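Local coordinates for protein guanine nucleotide exchange factor SRM1 (Saccharomyces cerevisiae, PDB 3OF7) that promotes the exchange of GDP for GTP on the GTPases GSP1 and GSP2, binds chromatin and controls RNA metabolism and transport, at residues 217-220 / 224-227. Sequence-based numbering, arbitrary orientation.
Sequences LFLD and MVFA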
ATOM      1  N   LEU A 217       1.095   0.457  11.249  1.00 14.44           N
ATOM      2  CA  LEU A 217      -0.042   0.627  12.152  1.00 14.61           C
ATOM      3  C   LEU A 217      -0.784  -0.701  12.288  1.00 15.02           C
ATOM      4  O   LEU A 217      -0.794  -1.501  11.357  1.00 14.47           O
ATOM      5  CB  LEU A 217      -0.997   1.686  11.614  1.00 14.24           C
ATOM      6  CG  LEU A 217      -0.474   3.091  11.286  1.00 14.64           C
ATOM      7  CD1 LEU A 217      -1.610   3.926  10.806  1.00 14.80           C
ATOM      8  CD2 LEU A 217       0.160   3.728  12.521  1.00 15.35           C
ATOM      9  N   PHE A 218      -1.377  -0.924  13.462  1.00 15.67           N
ATOM     10  CA  PHE A 218      -2.209  -2.102  13.739  1.00 16.40           C
ATOM     11  C   PHE A 218      -3.539  -1.619  14.309  1.00 16.66           C
ATOM     12  O   PHE A 218      -3.588  -0.611  15.033  1.00 17.04           O
ATOM     13  CB  PHE A 218      -1.569  -3.045  14.779  1.00 16.31           C
ATOM     14  CG  PHE A 218      -0.172  -3.515  14.446  1.00 16.94           C
ATOM     15  CD1 PHE A 218       0.032  -4.719  13.780  1.00 17.57           C
ATOM     16  CD2 PHE A 218       0.943  -2.772  14.834  1.00 17.24           C
ATOM     17  CE1 PHE A 218       1.322  -5.177  13.485  1.00 17.09           C
ATOM     18  CE2 PHE A 218       2.241  -3.212  14.536  1.00 16.99           C
ATOM     19  CZ  PHE A 218       2.431  -4.417  13.859  1.00 17.59           C
ATOM     20  N   LEU A 219      -4.612  -2.340  13.986  1.00 16.99           N
ATOM     21  CA  LEU A 219      -5.943  -2.073  14.537  1.00 17.02           C
ATOM     22  C   LEU A 219      -6.430  -3.327  15.256  1.00 17.67           C
ATOM     23  O   LEU A 219      -6.259  -4.440  14.748  1.00 17.39           O
ATOM     24  CB  LEU A 219      -6.927  -1.707  13.422  1.00 17.05           C
ATOM     25  CG  LEU A 219      -8.380  -1.366  13.787  1.00 16.54           C
ATOM     26  CD1 LEU A 219      -8.473  -0.142  14.716  1.00 15.19           C
ATOM     27  CD2 LEU A 219      -9.178  -1.111  12.501  1.00 15.34           C
ATOM     28  N   ASP A 220      -7.017  -3.157  16.439  1.00 18.60           N
ATOM     29  CA  ASP A 220      -7.537  -4.326  17.162  1.00 19.40           C
ATOM     30  C   ASP A 220      -9.062  -4.375  17.194  1.00 20.00           C
ATOM     31  O   ASP A 220      -9.734  -3.458  16.715  1.00 19.48           O
ATOM     32  CB  ASP A 220      -6.891  -4.485  18.550  1.00 19.81           C
ATOM     33  CG  ASP A 220      -7.418  -3.505  19.579  1.00 19.89           C
ATOM     34  OD1 ASP A 220      -8.432  -2.824  19.327  1.00 19.69           O
ATOM     35  OD2 ASP A 220      -6.794  -3.420  20.662  1.00 22.54           O
ATOM     36  N   MET A 224      -8.780   0.123  18.851  1.00 21.51           N
ATOM     37  CA  MET A 224      -7.561   0.817  19.272  1.00 21.51           C
ATOM     38  C   MET A 224      -6.519   0.700  18.154  1.00 20.86           C
ATOM     39  O   MET A 224      -6.381  -0.358  17.529  1.00 20.96           O
ATOM     40  CB  MET A 224      -7.022   0.224  20.578  1.00 21.67           C
ATOM     41  CG  MET A 224      -5.878   1.011  21.244  1.00 23.55           C
ATOM     42  SD  MET A 224      -6.371   2.565  22.041  1.00 27.06           S
ATOM     43  CE  MET A 224      -7.079   1.939  23.579  1.00 27.77           C
ATOM     44  N   VAL A 225      -5.805   1.793  17.900  1.00 20.31           N
ATOM     45  CA  VAL A 225      -4.714   1.812  16.909  1.00 19.40           C
ATOM     46  C   VAL A 225      -3.362   1.804  17.606  1.00 19.16           C
ATOM     47  O   VAL A 225      -3.158   2.506  18.599  1.00 19.51           O
ATOM     48  CB  VAL A 225      -4.792   3.048  15.985  1.00 19.20           C
ATOM     49  CG1 VAL A 225      -3.746   2.965  14.854  1.00 18.82           C
ATOM     50  CG2 VAL A 225      -6.188   3.201  15.405  1.00 19.60           C
ATOM     51  N   PHE A 226      -2.445   1.002  17.080  1.00 18.50           N
ATOM     52  CA  PHE A 226      -1.088   0.908  17.586  1.00 18.11           C
ATOM     53  C   PHE A 226      -0.132   1.262  16.470  1.00 17.91           C
ATOM     54  O   PHE A 226      -0.407   0.974  15.302  1.00 17.68           O
ATOM     55  CB  PHE A 226      -0.794  -0.513  18.062  1.00 18.11           C
ATOM     56  CG  PHE A 226      -1.737  -0.988  19.125  1.00 19.47           C
ATOM     57  CD1 PHE A 226      -2.991  -1.481  18.789  1.00 20.60           C
ATOM     58  CD2 PHE A 226      -1.386  -0.893  20.467  1.00 20.66           C
ATOM     59  CE1 PHE A 226      -3.877  -1.905  19.781  1.00 21.63           C
ATOM     60  CE2 PHE A 226      -2.266  -1.314  21.466  1.00 21.26           C
ATOM     61  CZ  PHE A 226      -3.508  -1.822  21.121  1.00 21.41           C
ATOM     62  N   ALA A 227       0.986   1.876  16.830  1.00 17.37           N
ATOM     63  CA  ALA A 227       1.999   2.232  15.838  1.00 17.30           C
ATOM     64  C   ALA A 227       3.365   1.723  16.281  1.00 17.22           C
ATOM     65  O   ALA A 227       3.635   1.600  17.488  1.00 17.31           O
ATOM     66  CB  ALA A 227       2.001   3.732  15.605  1.00 17.09           C
TER
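Phe218 and Phe226 form the hydrogen-bonded pair at the middle of a tight antiparallel hairpin: Phe218 N reaches Phe226 O and Phe226 N returns to Phe218 O, both near-straight bonds of 2.8 Å. Each carbonyl also takes a CA-H...O contact, Phe226 O from Leu217 CA and Phe218 O from Val225 CA. Toward the turn, Asp220 N bonds to Met224 O, and the aspartate carboxylate takes over where strand pairing ends. Asp220 OD1 accepts Met224 N at 3.0 Å from above the carboxylate plane, and two weak bonds from the turn amides of Glu222 and Gly223 converge on the same oxygen. The first torsion of Asp220 (chi1 76°) sets CG between backbone N and carbonyl carbon, which swings the carboxylate across to the returning chain. Asp220 OD2 bonds to Ser202 OG and lies 3.4 Å from Phe226 CE1, at the ring edge, with carboxylate and ring planes 65° apart. An alanine in place of Asp220 would probably leave Met224 N and Ser202 OG without this acceptor and make the turn less firmly closed. On the opposite sheet face from the phenylalanines, Leu217 CD2 packs on Ala227 CB at 3.6 Å, while Leu219 CD1 meets Val225 CG2 at 4.1 Å. This hairpin supplies the two inner strands of a four-stranded antiparallel propeller blade, flanked by strands 206-211 and 252-253, and the boundary between the third and fourth RCC1 repeats falls in its turn. Phe201 contacts both phenylalanine rings, edge-to-face with Phe226, whereas Leu217, Leu219 and Val225 pack against strand 259-264 of the next blade.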